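Local coordinates for protein aggretin alpha chain (PDB 3BX4) that triggers platelet aggregation as a snake-venom toxin subunit by engaging the C-type lectin-like receptor CLEC-2, which sets off Syk and phospholipase C-gamma-2 signalling, at residues 28-31 with 32-36; 120-123 with 124-127; 48-51 with 52-56. All blocks are in the same frame, centred on the assembly; numbering follows the deposited sequence.

Contact 1. Residues 28-31 with 32-36; sequences EAEK and FCRAQ
Phe-32 opens the second half of this stretch by giving its backbone N to Glu-28 O in a 2.9 Å hydrogen bond, the regular i to i+4 helical link. Its CG lies anti to the backbone N (chi1 178°), which carries the ring off the helix toward the sheet, where this flat, apolar residue can meet Phe-20 and Phe-129. One face of that ring receives the amide of Gln-36, with NE2 3.4 Å above its centre. Cys-33 follows with a bond from its N to Ala-29 O, again 2.9 Å, and its SG passes 3.4 Å from Ala-29 O. That sulfur is tied to Cys-131 by a disulfide; the small Ala-29 and the half-cystine fit where the helix packs against Leu-42 and Phe-129.

Arg-34 N reaches Glu-30 O at 3.0 Å. The two side chains cross with carboxylate and guanidinium planes 68° apart, and a water bridges them, giving a proton to Glu-30 OE2 at 2.6 Å and accepting one from Arg-34 NH1 at the guanidinium edge. Glu-30 is held chiefly by His-41 and the backbone N of Leu-42, whereas Arg-34 donates from NH2 to Ser-94 O of the second subunit and forms a salt bridge through NH1 with Glu-80 of that subunit. Ala-35, just past the last helical residue, adds a weak bond to Lys-31 O. Gln-36 turns back so that NE2 donates to Phe-32 O at 3.0 Å, fixing the amide above the ring.

One turn earlier, Lys-31 NZ forms a salt bridge with Glu-28 OE1 and donates to Leu-101 O of the second subunit. Helix 26-34 rests through Ala-29, Phe-32 and Cys-33 on strands 15-21, 41-42 and 127-133, while the long, charged Lys-31 and Arg-34 span to the neighbouring copy.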
loop_
_atom_site.group_PDB
_atom_site.type_symbol
_atom_site.label_atom_id
_atom_site.label_comp_id
_atom_site.label_asym_id
_atom_site.label_seq_id
_atom_site.Cartn_x
_atom_site.Cartn_y
_atom_site.Cartn_z
ATOM N N GLU C 28 -4.968 -4.683 -7.853
ATOM C CA GLU C 28 -5.309 -5.815 -8.689
ATOM C C GLU C 28 -5.179 -5.513 -10.188
ATOM O O GLU C 28 -4.833 -6.392 -10.968
ATOM C CB GLU C 28 -6.775 -6.267 -8.423
ATOM C CG GLU C 28 -6.874 -6.951 -7.069
ATOM C CD GLU C 28 -5.554 -7.487 -6.602
ATOM O OE1 GLU C 28 -5.082 -8.452 -7.230
ATOM O OE2 GLU C 28 -4.982 -6.945 -5.623
ATOM N N ALA C 29 -5.473 -4.277 -10.566
ATOM C CA ALA C 29 -5.393 -3.866 -11.944
ATOM C C ALA C 29 -3.923 -3.867 -12.370
ATOM O O ALA C 29 -3.600 -4.456 -13.415
ATOM C CB ALA C 29 -5.987 -2.487 -12.102
ATOM N N GLU C 30 -3.082 -3.273 -11.553
ATOM C CA GLU C 30 -1.606 -3.298 -11.853
ATOM C C GLU C 30 -1.111 -4.732 -11.954
ATOM O O GLU C 30 -0.362 -5.064 -12.875
ATOM C CB GLU C 30 -0.816 -2.488 -10.798
ATOM C CG GLU C 30 0.731 -2.558 -10.959
ATOM C CD GLU C 30 1.275 -1.801 -12.148
ATOM O OE1 GLU C 30 0.584 -1.002 -12.824
ATOM O OE2 GLU C 30 2.495 -2.021 -12.395
ATOM N N LYS C 31 -1.498 -5.598 -11.015
ATOM C CA LYS C 31 -1.141 -7.053 -11.083
ATOM C C LYS C 31 -1.611 -7.731 -12.366
ATOM O O LYS C 31 -0.934 -8.518 -13.004
ATOM C CB LYS C 31 -1.686 -7.862 -9.852
ATOM C CG LYS C 31 -1.052 -7.475 -8.542
ATOM C CD LYS C 31 -1.106 -8.580 -7.506
ATOM C CE LYS C 31 -2.393 -9.224 -7.331
ATOM N NZ LYS C 31 -2.354 -9.905 -5.938
ATOM N N PHE C 32 -2.862 -7.454 -12.770
ATOM C CA PHE C 32 -3.365 -7.983 -13.986
ATOM C C PHE C 32 -2.587 -7.515 -15.215
ATOM O O PHE C 32 -2.269 -8.314 -16.037
ATOM C CB PHE C 32 -4.872 -7.622 -14.111
ATOM C CG PHE C 32 -5.510 -8.080 -15.365
ATOM C CD1 PHE C 32 -6.237 -9.284 -15.394
ATOM C CD2 PHE C 32 -5.485 -7.274 -16.511
ATOM C CE1 PHE C 32 -6.870 -9.692 -16.573
ATOM C CE2 PHE C 32 -6.087 -7.674 -17.707
ATOM C CZ PHE C 32 -6.820 -8.902 -17.720
ATOM N N CYS C 33 -2.190 -6.232 -15.245
ATOM C CA CYS C 33 -1.440 -5.772 -16.361
ATOM C C CYS C 33 -0.075 -6.480 -16.401
ATOM O O CYS C 33 0.357 -6.824 -17.513
ATOM C CB CYS C 33 -1.212 -4.290 -16.224
ATOM S SG CYS C 33 -2.714 -3.248 -16.459
ATOM N N ARG C 34 0.500 -6.719 -15.228
ATOM C CA ARG C 34 1.867 -7.353 -15.227
ATOM C C ARG C 34 1.796 -8.785 -15.722
ATOM O O ARG C 34 2.733 -9.374 -16.194
ATOM C CB ARG C 34 2.460 -7.384 -13.811
ATOM C CG ARG C 34 2.693 -6.074 -13.212
ATOM C CD ARG C 34 4.023 -5.484 -13.809
ATOM N NE ARG C 34 5.245 -6.368 -13.635
ATOM C CZ ARG C 34 6.110 -6.275 -12.592
ATOM N NH1 ARG C 34 5.886 -5.456 -11.580
ATOM N NH2 ARG C 34 7.218 -7.065 -12.504
ATOM N N ALA C 35 0.570 -9.393 -15.673
ATOM C CA ALA C 35 0.378 -10.725 -16.181
ATOM C C ALA C 35 0.045 -10.816 -17.683
ATOM O O ALA C 35 -0.128 -11.933 -18.235
ATOM C CB ALA C 35 -0.709 -11.405 -15.352
ATOM N N GLN C 36 -0.023 -9.661 -18.367
ATOM C CA GLN C 36 -0.285 -9.654 -19.766
ATOM C C GLN C 36 0.966 -9.604 -20.610
ATOM O O GLN C 36 1.892 -8.833 -20.238
ATOM C CB GLN C 36 -1.189 -8.452 -20.178
ATOM C CG GLN C 36 -2.461 -8.316 -19.301
ATOM C CD GLN C 36 -3.312 -9.566 -19.266
ATOM O OE1 GLN C 36 -3.716 -10.075 -20.322
ATOM N NE2 GLN C 36 -3.537 -10.108 -18.077
HETATM O O HOH W 1 3.821 -3.541 -10.721
#

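Contact 2. Residues 120-123 with 124-127; sequences NYYC and EQMH
Tyr-122 to Gln-125 form a type I beta turn, closed by the hydrogen bond from Gln-125 N to Tyr-122 O (3.0 Å, N-H...O 165°). The turn leads out of strand 118-121 and brings the Gln-125 side chain back beside the two tyrosines. Running on straight from CG (chi2 -165°), that chain places its amide beside Tyr-122, the planes only 17° apart, and nearly upright to the ring of Tyr-121. Its OE1 sits at the edge of the Tyr-121 ring, 3.1 Å from CE1, and accepts a hydrogen bond from His-127 NE2 at 2.9 Å, on a lone pair and in the imidazole plane. Its NE2 donates to a water that also binds Tyr-121 OH, so both ends of the amide are engaged and its rotation is fixed; glutamine, with an acceptor and a donor, suits this place. Tyr-122 directs CD1 over the face of Tyr-121, 3.6 Å above the plane. His-127 ND1 is taken by Glu-67, and Cys-123 is joined to Cys-106 by a disulfide. Such a disulfide-fastened turn leading into the final strand belongs to the C-type lectin fold of the snaclecs.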
loop_
_atom_site.group_PDB
_atom_site.type_symbol
_atom_site.label_atom_id
_atom_site.label_comp_id
_atom_site.label_asym_id
_atom_site.label_seq_id
_atom_site.Cartn_x
_atom_site.Cartn_y
_atom_site.Cartn_z
ATOM N N ASN C 120 -7.206 11.955 -8.117
ATOM C CA ASN C 120 -6.863 10.913 -7.180
ATOM C C ASN C 120 -8.139 10.295 -6.634
ATOM O O ASN C 120 -9.174 10.984 -6.489
ATOM C CB ASN C 120 -5.865 11.355 -6.077
ATOM C CG ASN C 120 -6.423 12.410 -5.129
ATOM O OD1 ASN C 120 -6.933 13.455 -5.554
ATOM N ND2 ASN C 120 -6.324 12.127 -3.828
ATOM N N TYR C 121 -8.088 9.002 -6.374
ATOM C CA TYR C 121 -9.339 8.366 -5.856
ATOM C C TYR C 121 -8.957 7.213 -4.955
ATOM O O TYR C 121 -7.813 6.898 -4.723
ATOM C CB TYR C 121 -10.245 7.917 -7.021
ATOM C CG TYR C 121 -11.741 7.956 -6.669
ATOM C CD1 TYR C 121 -12.539 6.815 -6.798
ATOM C CD2 TYR C 121 -12.339 9.135 -6.167
ATOM C CE1 TYR C 121 -13.939 6.855 -6.420
ATOM C CE2 TYR C 121 -13.757 9.171 -5.792
ATOM C CZ TYR C 121 -14.500 8.034 -5.983
ATOM O OH TYR C 121 -15.842 8.057 -5.593
ATOM N N TYR C 122 -9.959 6.484 -4.474
ATOM C CA TYR C 122 -9.754 5.522 -3.437
ATOM C C TYR C 122 -9.225 4.190 -4.008
ATOM O O TYR C 122 -9.916 3.478 -4.707
ATOM C CB TYR C 122 -11.166 5.283 -2.829
ATOM C CG TYR C 122 -11.660 6.535 -2.156
ATOM C CD1 TYR C 122 -12.592 7.378 -2.771
ATOM C CD2 TYR C 122 -11.122 6.916 -0.923
ATOM C CE1 TYR C 122 -13.059 8.572 -2.127
ATOM C CE2 TYR C 122 -11.558 8.038 -0.289
ATOM C CZ TYR C 122 -12.526 8.857 -0.877
ATOM O OH TYR C 122 -12.863 10.002 -0.210
ATOM N N CYS C 123 -7.968 3.857 -3.698
ATOM C CA CYS C 123 -7.282 2.664 -4.255
ATOM C C CYS C 123 -7.995 1.328 -4.179
ATOM O O CYS C 123 -7.866 0.513 -5.057
ATOM C CB CYS C 123 -5.964 2.475 -3.508
ATOM S SG CYS C 123 -4.781 3.856 -3.764
ATOM N N GLU C 124 -8.782 1.151 -3.127
ATOM C CA GLU C 124 -9.442 -0.142 -2.869
ATOM C C GLU C 124 -10.762 -0.262 -3.584
ATOM O O GLU C 124 -11.374 -1.351 -3.477
ATOM C CB GLU C 124 -9.614 -0.364 -1.353
ATOM C CG GLU C 124 -8.245 -0.566 -0.658
ATOM C CD GLU C 124 -7.324 -1.705 -1.266
ATOM O OE1 GLU C 124 -7.799 -2.781 -1.698
ATOM O OE2 GLU C 124 -6.070 -1.528 -1.287
ATOM N N GLN C 125 -11.167 0.781 -4.325
ATOM C CA GLN C 125 -12.393 0.673 -5.142
ATOM C C GLN C 125 -12.128 -0.007 -6.479
ATOM O O GLN C 125 -11.077 0.148 -7.153
ATOM C CB GLN C 125 -13.038 2.027 -5.400
ATOM C CG GLN C 125 -13.638 2.663 -4.166
ATOM C CD GLN C 125 -14.556 3.779 -4.561
ATOM O OE1 GLN C 125 -14.897 3.936 -5.744
ATOM N NE2 GLN C 125 -14.921 4.603 -3.589
ATOM N N MET C 126 -13.074 -0.802 -6.905
ATOM C CA MET C 126 -13.006 -1.563 -8.152
ATOM C C MET C 126 -13.508 -0.728 -9.314
ATOM O O MET C 126 -14.658 -0.243 -9.364
ATOM C CB MET C 126 -13.845 -2.906 -8.009
ATOM C CG MET C 126 -13.253 -3.902 -7.001
ATOM S SD MET C 126 -14.652 -5.003 -6.435
ATOM C CE MET C 126 -14.648 -6.009 -7.846
ATOM N N HIS C 127 -12.632 -0.563 -10.292
ATOM C CA HIS C 127 -12.943 0.171 -11.514
ATOM C C HIS C 127 -12.262 -0.466 -12.712
ATOM O O HIS C 127 -11.340 -1.228 -12.562
ATOM C CB HIS C 127 -12.563 1.675 -11.398
ATOM C CG HIS C 127 -13.333 2.407 -10.336
ATOM N ND1 HIS C 127 -14.645 2.800 -10.521
ATOM C CD2 HIS C 127 -13.042 2.655 -9.040
ATOM C CE1 HIS C 127 -15.109 3.304 -9.389
ATOM N NE2 HIS C 127 -14.140 3.284 -8.490
HETATM O O HOH W 2 -16.342 6.915 -3.207
HETATM O O HOH W 3 -5.484 -1.080 -4.559
#

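Contact 3. Residues 48-51 with 52-56; sequences NGEA and DFVSW
Asp-52 meets the preceding turn of helix 48-59 with its whole side chain. CB lies 3.5 Å from Gly-49 O and almost as near Asn-48 O. A chi1 of -72° swings CG round to the side of its own backbone N, and the carboxylate folds back along the helix, CG coming 3.3 Å from Asn-48 O. At the tip, OD1 and OD2 both stay near that same carbonyl oxygen but cannot bond to it, since all three are acceptors. The charge is answered instead by Arg-116, whose NE forms a salt bridge with OD1; an aspartate, short and anionic, suits this solvent-facing flank.

The backbone beneath is plain alpha helix. Asp-52 N donates to Asn-48 O at 2.9 Å, and Val-54 N to Glu-50 O at 2.8 Å, nearly straight at 170°. Phe-53 N and Ser-55 N pair likewise with Gly-49 O and Ala-51 O. Val-54 lays CG2 3.4 Å from Glu-50 O, while the small Ala-51 fits where the helix packs on Ile-45 and Arg-116. Glu-50 OE1 takes a hydrogen bond from Tyr-17 OH and a salt bridge from Lys-132, which would be expected to compensate this buried carboxylate.

Phe-53 stacks on Tyr-12, and Ser-55 OG bonds to Gly-114 O. With Glu-50, Ala-51 and Val-54 buried and Asn-48, Asp-52 and Trp-56 exposed, this is the second helix of the C-type lectin fold, packed against strands 10-12 and 15-21.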
loop_
_atom_site.group_PDB
_atom_site.type_symbol
_atom_site.label_atom_id
_atom_site.label_comp_id
_atom_site.label_asym_id
_atom_site.label_seq_id
_atom_site.Cartn_x
_atom_site.Cartn_y
_atom_site.Cartn_z
ATOM N N ASN C 48 0.521 15.228 -24.344
ATOM C CA ASN C 48 -0.838 15.569 -24.770
ATOM C C ASN C 48 -1.367 14.596 -25.768
ATOM O O ASN C 48 -2.582 14.210 -25.695
ATOM C CB ASN C 48 -0.937 17.025 -25.267
ATOM C CG ASN C 48 -0.840 18.034 -24.132
ATOM O OD1 ASN C 48 -1.515 17.929 -23.096
ATOM N ND2 ASN C 48 0.007 19.016 -24.319
ATOM N N GLY C 49 -0.508 14.124 -26.695
ATOM C CA GLY C 49 -1.020 13.189 -27.735
ATOM C C GLY C 49 -1.393 11.858 -27.054
ATOM O O GLY C 49 -2.339 11.232 -27.465
ATOM N N GLU C 50 -0.641 11.458 -26.053
ATOM C CA GLU C 50 -0.960 10.164 -25.383
ATOM C C GLU C 50 -2.212 10.306 -24.521
ATOM O O GLU C 50 -3.036 9.378 -24.460
ATOM C CB GLU C 50 0.224 9.683 -24.572
ATOM C CG GLU C 50 -0.019 8.249 -23.973
ATOM C CD GLU C 50 1.237 7.672 -23.360
ATOM O OE1 GLU C 50 1.359 6.422 -23.326
ATOM O OE2 GLU C 50 2.121 8.458 -22.890
ATOM N N ALA C 51 -2.361 11.459 -23.886
ATOM C CA ALA C 51 -3.622 11.755 -23.146
ATOM C C ALA C 51 -4.801 11.655 -24.099
ATOM O O ALA C 51 -5.863 11.020 -23.786
ATOM C CB ALA C 51 -3.536 13.126 -22.477
ATOM N N ASP C 52 -4.677 12.272 -25.298
ATOM C CA ASP C 52 -5.767 12.193 -26.298
ATOM C C ASP C 52 -6.072 10.752 -26.674
ATOM O O ASP C 52 -7.228 10.358 -26.828
ATOM C CB ASP C 52 -5.400 12.933 -27.599
ATOM C CG ASP C 52 -5.392 14.458 -27.460
ATOM O OD1 ASP C 52 -5.870 15.030 -26.444
ATOM O OD2 ASP C 52 -4.870 15.105 -28.460
ATOM N N PHE C 53 -5.007 9.974 -26.849
ATOM C CA PHE C 53 -5.118 8.628 -27.326
ATOM C C PHE C 53 -5.858 7.804 -26.259
ATOM O O PHE C 53 -6.801 7.067 -26.595
ATOM C CB PHE C 53 -3.743 7.968 -27.598
ATOM C CG PHE C 53 -3.888 6.521 -27.938
ATOM C CD1 PHE C 53 -4.347 6.128 -29.209
ATOM C CD2 PHE C 53 -3.667 5.518 -26.951
ATOM C CE1 PHE C 53 -4.527 4.763 -29.546
ATOM C CE2 PHE C 53 -3.934 4.112 -27.323
ATOM C CZ PHE C 53 -4.297 3.787 -28.605
ATOM N N VAL C 54 -5.392 7.897 -25.014
ATOM C CA VAL C 54 -6.009 7.079 -23.937
ATOM C C VAL C 54 -7.503 7.463 -23.754
ATOM O O VAL C 54 -8.351 6.586 -23.576
ATOM C CB VAL C 54 -5.237 7.095 -22.635
ATOM C CG1 VAL C 54 -6.028 6.325 -21.468
ATOM C CG2 VAL C 54 -3.843 6.457 -22.856
ATOM N N SER C 55 -7.809 8.756 -23.818
ATOM C CA SER C 55 -9.217 9.193 -23.710
ATOM C C SER C 55 -10.060 8.554 -24.826
ATOM O O SER C 55 -11.166 8.011 -24.591
ATOM C CB SER C 55 -9.287 10.723 -23.723
ATOM O OG SER C 55 -10.647 11.119 -23.754
ATOM N N TRP C 56 -9.541 8.594 -26.063
ATOM C CA TRP C 56 -10.192 8.000 -27.239
ATOM C C TRP C 56 -10.395 6.480 -27.085
ATOM O O TRP C 56 -11.479 5.915 -27.353
ATOM C CB TRP C 56 -9.308 8.285 -28.484
ATOM C CG TRP C 56 -9.818 7.610 -29.735
ATOM C CD1 TRP C 56 -10.870 8.007 -30.533
ATOM C CD2 TRP C 56 -9.320 6.400 -30.303
ATOM N NE1 TRP C 56 -11.027 7.115 -31.567
ATOM C CE2 TRP C 56 -10.084 6.127 -31.460
ATOM C CE3 TRP C 56 -8.265 5.528 -29.954
ATOM C CZ2 TRP C 56 -9.836 5.010 -32.290
ATOM C CZ3 TRP C 56 -8.016 4.395 -30.760
ATOM C CH2 TRP C 56 -8.802 4.152 -31.925
#

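Contacts 1 and 3 lie on the two helices of the C-type lectin fold, their centres about 21 Å apart and their nearest atoms about 11 Å. Contact 2 occupies the turn between strands 118-121 and 127-133, its centre about 15 Å from that of contact 1 and 21 Å from that of contact 3, on the opposite side of the chain's centre from contact 3. None touches another. Strand 127-133 is their common element: it begins at His-127 of contact 2, bears Phe-129 and Cys-131 against contact 1, and sends Lys-132 to Glu-50 of contact 3. A sulfate, likely picked up from the crystallisation medium, lies about 4 Å from the Cys-123 side chain.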